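Microcin B17-processing protein McbB (Escherichia coli str. K-12 substr. MG1655, PDB 6GRH) is needed to process the inactive microcin B17 precursor McbA into the active peptide antibiotic, and binds a zinc ion. Local coordinates at residues E176-T190 / N265-C277. Numbering follows the deposited sequence. Where two conformers were deposited one is given.
Sequences ESFRIDGVYSPDLGT and NFMSSVSADLITC
Phe178 and Ala272 face each other as a hydrogen-bonded pair where strands 177-180 and 269-273 run antiparallel, as neighbours in a mixed sheet. Ala272 N reaches Phe178 O at 2.8 Å, and Phe178 N donates back to Ala272 O in the carbonyl plane. Two residues on, Ile180 and Val270 repeat the exchange, with the non-hydrogen-bonded pair Arg179-Ser271 between. Leu274 N to Glu176 O extends the pairing at one end; Val183 N to Met267 O (3.0 Å) does so at the other, past Gly182, whose CA lies 3.2 Å from Met267 O.

The side chains of Phe178, Ile180, Val270 and Ala272 share one face, with Ile180 CB 4.3 Å from Val270 CB; helix 236-254 packs there through Phe241 and Leu245 against Ala272. On the face of Arg179 and Ser271, the arginine chain bends at chi2 (-73°), laying CD beside Ser271 CB and bringing NH1 obliquely to Ser271 OG at 2.9 Å, a weak bond. Arg179 NE also donates to Ser177 OG, itself hydrogen-bonded to Leu174 O and 32° out of the guanidinium plane, and Trp200 adds a cation-pi contact.

Beyond the strands, Met267, in one of its two conformers, turns at chi3 (57°) to set its CE methyl among Thr190 CG2 (3.6 Å), Val183 CB and Leu188 CD1. Thr190 OG1 ties this loop together, donating to Val183 O and accepting from Ser185 N, while Leu188 O bonds to Ser241 of the McbC chain. At the far end Ile275 CG1 crosses the Glu176 side chain at a slant, nearest its CD. In one modelled conformer of Asp273, OD2 forms an Asx turn with Ile275 N (2.8 Å), and water 1 lies between OD1 and Glu176 OE1. Water 2 bridges Asp181 O and Ser268 O.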
ATOM      1  N   GLU B 176      -4.033  -6.878  19.375  1.00 33.57           N
ATOM      2  CA  GLU B 176      -4.910  -5.888  20.016  1.00 33.15           C
ATOM      3  C   GLU B 176      -6.085  -5.504  19.120  1.00 30.12           C
ATOM      4  O   GLU B 176      -6.687  -4.444  19.322  1.00 28.74           O
ATOM      5  CB  GLU B 176      -4.090  -4.651  20.391  1.00 36.57           C
ATOM      6  CG  GLU B 176      -3.001  -4.950  21.396  1.00 41.48           C
ATOM      7  CD  GLU B 176      -2.086  -3.768  21.676  1.00 46.55           C
ATOM      8  OE1 GLU B 176      -1.750  -3.008  20.734  1.00 49.89           O
ATOM      9  OE2 GLU B 176      -1.688  -3.617  22.854  1.00 51.53           O
ATOM     10  N   SER B 177      -6.405  -6.332  18.119  1.00 27.81           N
ATOM     11  CA  SER B 177      -7.482  -6.032  17.200  1.00 26.96           C
ATOM     12  C   SER B 177      -8.632  -7.015  17.247  1.00 25.67           C
ATOM     13  O   SER B 177      -8.462  -8.203  17.592  1.00 25.86           O
ATOM     14  CB  SER B 177      -6.975  -5.966  15.767  1.00 27.42           C
ATOM     15  OG  SER B 177      -6.634  -7.264  15.300  1.00 28.77           O
ATOM     16  N   PHE B 178      -9.788  -6.497  16.873  1.00 24.07           N
ATOM     17  CA  PHE B 178     -10.964  -7.298  16.542  1.00 23.35           C
ATOM     18  C   PHE B 178     -11.060  -7.282  15.011  1.00 22.78           C
ATOM     19  O   PHE B 178     -11.062  -6.231  14.379  1.00 22.34           O
ATOM     20  CB  PHE B 178     -12.192  -6.716  17.217  1.00 22.88           C
ATOM     21  CG  PHE B 178     -13.469  -7.457  16.914  1.00 22.65           C
ATOM     22  CD1 PHE B 178     -13.547  -8.825  17.070  1.00 22.79           C
ATOM     23  CD2 PHE B 178     -14.576  -6.773  16.440  1.00 22.48           C
ATOM     24  CE1 PHE B 178     -14.715  -9.507  16.776  1.00 22.93           C
ATOM     25  CE2 PHE B 178     -15.752  -7.442  16.150  1.00 22.17           C
ATOM     26  CZ  PHE B 178     -15.825  -8.819  16.313  1.00 22.21           C
ATOM     27  N   ARG B 179     -11.114  -8.459  14.414  1.00 22.99           N
ATOM     28  CA  ARG B 179     -11.171  -8.619  12.960  1.00 23.17           C
ATOM     29  C   ARG B 179     -12.516  -9.138  12.522  1.00 22.86           C
ATOM     30  O   ARG B 179     -13.012 -10.117  13.076  1.00 23.47           O
ATOM     31  CB  ARG B 179     -10.122  -9.635  12.511  1.00 24.13           C
ATOM     32  CG  ARG B 179      -8.709  -9.246  12.877  1.00 25.52           C
ATOM     33  CD  ARG B 179      -8.246  -8.118  12.006  1.00 26.22           C
ATOM     34  NE  ARG B 179      -6.879  -7.730  12.357  1.00 27.42           N
ATOM     35  CZ  ARG B 179      -6.077  -6.981  11.603  1.00 28.07           C
ATOM     36  NH1 ARG B 179      -6.452  -6.533  10.405  1.00 27.89           N
ATOM     37  NH2 ARG B 179      -4.862  -6.713  12.055  1.00 29.14           N
ATOM     38  N   ILE B 180     -13.096  -8.513  11.512  1.00 22.41           N
ATOM     39  CA  ILE B 180     -14.269  -9.054  10.876  1.00 22.55           C
ATOM     40  C   ILE B 180     -13.856  -9.274   9.427  1.00 22.23           C
ATOM     41  O   ILE B 180     -13.551  -8.323   8.707  1.00 21.56           O
ATOM     42  CB  ILE B 180     -15.479  -8.106  10.945  1.00 22.64           C
ATOM     43  CG1 ILE B 180     -15.850  -7.792  12.407  1.00 22.99           C
ATOM     44  CG2 ILE B 180     -16.654  -8.710  10.175  1.00 22.68           C
ATOM     45  CD1 ILE B 180     -16.858  -6.676  12.523  1.00 23.30           C
ATOM     46  N   ASP B 181     -13.866 -10.527   8.986  1.00 22.12           N
ATOM     47  CA  ASP B 181     -13.499 -10.812   7.615  1.00 22.09           C
ATOM     48  C   ASP B 181     -14.533 -10.252   6.651  1.00 21.83           C
ATOM     49  O   ASP B 181     -15.691 -10.001   7.007  1.00 22.38           O
ATOM     50  CB  ASP B 181     -13.345 -12.327   7.377  1.00 22.46           C
ATOM     51  CG  ASP B 181     -12.174 -12.928   8.109  1.00 22.99           C
ATOM     52  OD1 ASP B 181     -11.252 -12.171   8.548  1.00 22.58           O
ATOM     53  OD2 ASP B 181     -12.185 -14.192   8.244  1.00 23.65           O
ATOM     54  N   GLY B 182     -14.109 -10.031   5.422  1.00 21.92           N
ATOM     55  CA  GLY B 182     -15.036  -9.796   4.335  1.00 21.89           C
ATOM     56  C   GLY B 182     -15.993 -10.964   4.189  1.00 22.15           C
ATOM     57  O   GLY B 182     -15.739 -12.064   4.671  1.00 22.39           O
ATOM     58  N   VAL B 183     -17.065 -10.739   3.461  1.00 22.74           N
ATOM     59  CA  VAL B 183     -18.051 -11.769   3.272  1.00 23.27           C
ATOM     60  C   VAL B 183     -17.457 -12.799   2.333  1.00 23.29           C
ATOM     61  O   VAL B 183     -17.019 -12.457   1.239  1.00 24.60           O
ATOM     62  CB  VAL B 183     -19.340 -11.217   2.656  1.00 23.90           C
ATOM     63  CG1 VAL B 183     -20.311 -12.370   2.402  1.00 24.66           C
ATOM     64  CG2 VAL B 183     -19.982 -10.191   3.571  1.00 24.11           C
ATOM     65  N   TYR B 184     -17.410 -14.042   2.788  1.00 22.93           N
ATOM     66  CA  TYR B 184     -17.085 -15.197   1.972  1.00 23.01           C
ATOM     67  C   TYR B 184     -18.326 -15.846   1.354  1.00 23.64           C
ATOM     68  O   TYR B 184     -19.088 -16.532   2.037  1.00 23.81           O
ATOM     69  CB  TYR B 184     -16.315 -16.229   2.813  1.00 23.16           C
ATOM     70  CG  TYR B 184     -16.006 -17.498   2.065  1.00 24.18           C
ATOM     71  CD1 TYR B 184     -15.588 -17.479   0.719  1.00 24.73           C
ATOM     72  CD2 TYR B 184     -16.126 -18.729   2.691  1.00 25.16           C
ATOM     73  CE1 TYR B 184     -15.331 -18.660   0.023  1.00 25.71           C
ATOM     74  CE2 TYR B 184     -15.869 -19.914   2.017  1.00 26.06           C
ATOM     75  CZ  TYR B 184     -15.471 -19.884   0.698  1.00 26.31           C
ATOM     76  OH  TYR B 184     -15.250 -21.074   0.080  1.00 27.73           O
ATOM     77  N   SER B 185     -18.494 -15.650   0.051  1.00 24.16           N
ATOM     78  CA  SER B 185     -19.614 -16.182  -0.713  1.00 25.25           C
ATOM     79  C   SER B 185     -19.050 -17.035  -1.831  1.00 26.20           C
ATOM     80  O   SER B 185     -18.452 -16.493  -2.773  1.00 26.45           O
ATOM     81  CB  SER B 185     -20.442 -15.059  -1.304  1.00 25.06           C
ATOM     82  OG  SER B 185     -21.343 -15.543  -2.300  1.00 25.72           O
ATOM     83  N   PRO B 186     -19.228 -18.373  -1.743  1.00 26.96           N
ATOM     84  CA  PRO B 186     -18.780 -19.178  -2.865  1.00 27.98           C
ATOM     85  C   PRO B 186     -19.445 -18.808  -4.183  1.00 28.98           C
ATOM     86  O   PRO B 186     -18.762 -18.771  -5.209  1.00 29.87           O
ATOM     87  CB  PRO B 186     -19.125 -20.601  -2.432  1.00 28.70           C
ATOM     88  CG  PRO B 186     -19.081 -20.549  -0.938  1.00 27.77           C
ATOM     89  CD  PRO B 186     -19.520 -19.190  -0.557  1.00 26.79           C
ATOM     90  N   ASP B 187     -20.742 -18.524  -4.174  1.00 29.36           N
ATOM     91  CA  ASP B 187     -21.451 -18.082  -5.370  1.00 30.79           C
ATOM     92  C   ASP B 187     -20.777 -16.854  -6.009  1.00 30.08           C
ATOM     93  O   ASP B 187     -20.639 -16.812  -7.217  1.00 31.30           O
ATOM     94  CB  ASP B 187     -22.905 -17.709  -5.068  1.00 31.85           C
ATOM     95  CG  ASP B 187     -23.818 -18.919  -4.898  1.00 33.90           C
ATOM     96  OD1 ASP B 187     -23.431 -20.045  -5.276  1.00 34.94           O
ATOM     97  OD2 ASP B 187     -24.960 -18.707  -4.389  1.00 35.87           O
ATOM     98  N   LEU B 188     -20.370 -15.884  -5.199  1.00 28.82           N
ATOM     99  CA  LEU B 188     -19.746 -14.630  -5.698  1.00 28.38           C
ATOM    100  C   LEU B 188     -18.219 -14.653  -5.902  1.00 28.36           C
ATOM    101  O   LEU B 188     -17.652 -13.682  -6.423  1.00 27.70           O
ATOM    102  CB  LEU B 188     -20.135 -13.470  -4.790  1.00 27.36           C
ATOM    103  CG  LEU B 188     -21.626 -13.139  -4.731  1.00 27.98           C
ATOM    104  CD1 LEU B 188     -21.878 -12.101  -3.656  1.00 27.48           C
ATOM    105  CD2 LEU B 188     -22.204 -12.642  -6.056  1.00 28.90           C
ATOM    106  N   GLY B 189     -17.581 -15.729  -5.455  1.00 28.41           N
ATOM    107  CA  GLY B 189     -16.151 -15.974  -5.641  1.00 28.88           C
ATOM    108  C   GLY B 189     -15.215 -15.123  -4.787  1.00 27.96           C
ATOM    109  O   GLY B 189     -14.074 -14.891  -5.187  1.00 27.21           O
ATOM    110  N   THR B 190     -15.691 -14.662  -3.624  1.00 27.18           N
ATOM    111  CA  THR B 190     -14.927 -13.764  -2.753  1.00 26.51           C
ATOM    112  C   THR B 190     -14.004 -14.552  -1.797  1.00 26.18           C
ATOM    113  O   THR B 190     -14.263 -15.732  -1.531  1.00 25.97           O
ATOM    114  CB  THR B 190     -15.841 -12.865  -1.900  1.00 25.72           C
ATOM    115  OG1 THR B 190     -16.740 -13.662  -1.143  1.00 25.98           O
ATOM    116  CG2 THR B 190     -16.644 -11.911  -2.767  1.00 26.06           C
ATOM    117  N   ASN B 265     -16.374  -1.263  -1.457  0.50 26.74           N
ATOM    118  CA  ASN B 265     -15.974  -1.715  -0.126  0.50 27.09           C
ATOM    119  C   ASN B 265     -17.091  -2.331   0.709  0.50 26.58           C
ATOM    120  O   ASN B 265     -16.895  -2.550   1.902  0.50 26.42           O
ATOM    121  CB  ASN B 265     -15.340  -0.541   0.638  0.50 27.89           C
ATOM    122  CG  ASN B 265     -16.305   0.622   0.828  0.50 28.30           C
ATOM    123  OD1 ASN B 265     -16.019   1.764   0.438  0.50 30.68           O
ATOM    124  ND2 ASN B 265     -17.460   0.331   1.397  0.50 27.70           N
ATOM    125  N   PHE B 266     -18.246  -2.610   0.096  1.00 26.80           N
ATOM    126  CA  PHE B 266     -19.415  -3.161   0.811  1.00 26.18           C
ATOM    127  C   PHE B 266     -19.175  -4.572   1.381  1.00 25.39           C
ATOM    128  O   PHE B 266     -19.599  -4.882   2.487  1.00 24.05           O
ATOM    129  CB  PHE B 266     -20.600  -3.187  -0.161  1.00 27.30           C
ATOM    130  CG  PHE B 266     -21.874  -3.717   0.421  1.00 27.69           C
ATOM    131  CD1 PHE B 266     -22.461  -3.103   1.512  1.00 27.89           C
ATOM    132  CD2 PHE B 266     -22.492  -4.828  -0.137  1.00 29.39           C
ATOM    133  CE1 PHE B 266     -23.655  -3.576   2.035  1.00 28.10           C
ATOM    134  CE2 PHE B 266     -23.697  -5.308   0.390  1.00 29.92           C
ATOM    135  CZ  PHE B 266     -24.261  -4.682   1.484  1.00 28.78           C
ATOM    136  N   MET B 267     -18.479  -5.423   0.654  0.50 25.73           N
ATOM    137  CA  MET B 267     -18.223  -6.765   1.174  0.50 26.78           C
ATOM    138  C   MET B 267     -16.856  -6.948   1.814  0.50 25.76           C
ATOM    139  O   MET B 267     -16.469  -8.084   2.112  0.50 25.40           O
ATOM    140  CB  MET B 267     -18.449  -7.781   0.079  0.50 28.80           C
ATOM    141  CG  MET B 267     -19.920  -7.863  -0.281  0.50 29.85           C
ATOM    142  SD  MET B 267     -20.176  -9.033  -1.612  0.50 32.81           S
ATOM    143  CE  MET B 267     -19.469 -10.533  -0.944  0.50 32.72           C
ATOM    144  N   SER B 268     -16.125  -5.848   2.026  1.00 24.81           N
ATOM    145  CA  SER B 268     -14.757  -5.942   2.522  1.00 24.38           C
ATOM    146  C   SER B 268     -14.619  -6.180   4.033  1.00 23.44           C
ATOM    147  O   SER B 268     -15.556  -5.987   4.812  1.00 22.60           O
ATOM    148  CB  SER B 268     -13.994  -4.660   2.147  1.00 25.34           C
ATOM    149  OG  SER B 268     -14.005  -4.528   0.756  1.00 26.43           O
ATOM    150  N   SER B 269     -13.405  -6.553   4.434  1.00 22.81           N
ATOM    151  CA  SER B 269     -13.078  -6.779   5.829  1.00 22.54           C
ATOM    152  C   SER B 269     -13.142  -5.458   6.615  1.00 22.87           C
ATOM    153  O   SER B 269     -12.934  -4.396   6.056  1.00 22.58           O
ATOM    154  CB  SER B 269     -11.678  -7.393   5.962  1.00 22.37           C
ATOM    155  OG  SER B 269     -10.689  -6.409   5.683  1.00 22.30           O
ATOM    156  N   VAL B 270     -13.391  -5.571   7.918  1.00 23.95           N
ATOM    157  CA  VAL B 270     -13.425  -4.456   8.843  1.00 25.15           C
ATOM    158  C   VAL B 270     -12.580  -4.882  10.035  1.00 25.59           C
ATOM    159  O   VAL B 270     -12.849  -5.915  10.626  1.00 25.24           O
ATOM    160  CB  VAL B 270     -14.861  -4.163   9.337  1.00 26.12           C
ATOM    161  CG1 VAL B 270     -14.852  -3.007  10.355  1.00 27.05           C
ATOM    162  CG2 VAL B 270     -15.776  -3.867   8.158  1.00 26.43           C
ATOM    163  N   SER B 271     -11.534  -4.122  10.345  1.00 25.52           N
ATOM    164  CA  SER B 271     -10.663  -4.389  11.489  1.00 26.80           C
ATOM    165  C   SER B 271     -10.735  -3.208  12.455  1.00 26.72           C
ATOM    166  O   SER B 271     -10.757  -2.053  12.021  1.00 27.32           O
ATOM    167  CB  SER B 271      -9.200  -4.593  11.031  1.00 28.08           C
ATOM    168  OG  SER B 271      -9.131  -5.558   9.975  1.00 28.35           O
ATOM    169  N   ALA B 272     -10.746  -3.483  13.750  1.00 26.17           N
ATOM    170  CA  ALA B 272     -10.819  -2.436  14.764  1.00 26.04           C
ATOM    171  C   ALA B 272      -9.670  -2.603  15.747  1.00 26.45           C
ATOM    172  O   ALA B 272      -9.465  -3.687  16.276  1.00 27.30           O
ATOM    173  CB  ALA B 272     -12.150  -2.490  15.496  1.00 26.05           C
ATOM    174  N   ASP B 273      -8.905  -1.545  15.975  0.50 26.84           N
ATOM    175  CA  ASP B 273      -7.919  -1.548  17.030  0.50 27.86           C
ATOM    176  C   ASP B 273      -8.634  -1.321  18.362  0.50 27.86           C
ATOM    177  O   ASP B 273      -9.238  -0.272  18.562  0.50 27.82           O
ATOM    178  CB  ASP B 273      -6.879  -0.457  16.786  0.50 28.82           C
ATOM    179  CG  ASP B 273      -5.737  -0.506  17.780  0.50 30.45           C
ATOM    180  OD1 ASP B 273      -4.569  -0.616  17.346  0.50 31.89           O
ATOM    181  OD2 ASP B 273      -5.986  -0.439  19.001  0.50 31.16           O
ATOM    182  N   LEU B 274      -8.572  -2.299  19.265  1.00 27.82           N
ATOM    183  CA  LEU B 274      -9.281  -2.214  20.544  1.00 28.72           C
ATOM    184  C   LEU B 274      -8.734  -1.163  21.520  1.00 29.84           C
ATOM    185  O   LEU B 274      -9.433  -0.774  22.469  1.00 29.77           O
ATOM    186  CB  LEU B 274      -9.364  -3.578  21.215  1.00 29.79           C
ATOM    187  CG  LEU B 274     -10.248  -4.593  20.490  1.00 29.23           C
ATOM    188  CD1 LEU B 274     -10.050  -5.983  21.085  1.00 30.23           C
ATOM    189  CD2 LEU B 274     -11.702  -4.178  20.509  1.00 29.30           C
ATOM    190  N   ILE B 275      -7.511  -0.688  21.276  1.00 30.13           N
ATOM    191  CA  ILE B 275      -6.907   0.361  22.095  1.00 31.76           C
ATOM    192  C   ILE B 275      -7.377   1.753  21.632  1.00 31.33           C
ATOM    193  O   ILE B 275      -7.919   2.522  22.418  1.00 30.90           O
ATOM    194  CB  ILE B 275      -5.359   0.283  22.078  1.00 33.84           C
ATOM    195  CG1 ILE B 275      -4.863  -1.144  22.388  1.00 34.88           C
ATOM    196  CG2 ILE B 275      -4.740   1.277  23.085  1.00 35.30           C
ATOM    197  CD1 ILE B 275      -5.384  -1.716  23.698  1.00 35.90           C
ATOM    198  N   THR B 276      -7.145   2.072  20.361  1.00 30.42           N
ATOM    199  CA  THR B 276      -7.499   3.385  19.822  1.00 30.81           C
ATOM    200  C   THR B 276      -8.931   3.485  19.372  1.00 29.90           C
ATOM    201  O   THR B 276      -9.404   4.583  19.122  1.00 30.27           O
ATOM    202  CB  THR B 276      -6.625   3.777  18.601  1.00 30.98           C
ATOM    203  OG1 THR B 276      -6.858   2.845  17.531  1.00 29.50           O
ATOM    204  CG2 THR B 276      -5.183   3.841  18.986  1.00 32.47           C
ATOM    205  N   CYS B 277      -9.608   2.348  19.233  1.00 29.14           N
ATOM    206  CA  CYS B 277     -10.949   2.243  18.655  1.00 28.77           C
ATOM    207  C   CYS B 277     -11.106   2.689  17.199  1.00 27.76           C
ATOM    208  O   CYS B 277     -12.223   2.912  16.758  1.00 28.07           O
ATOM    209  CB  CYS B 277     -12.022   2.881  19.553  1.00 29.89           C
ATOM    210  SG  CYS B 277     -11.840   2.424  21.298  1.00 32.16           S
TER
HETATM  211  O   HOH W   1      -2.841  -1.308  19.213  1.00 48.00           O
HETATM  212  O   HOH W   2     -16.921  -7.560   6.589  1.00 25.67           O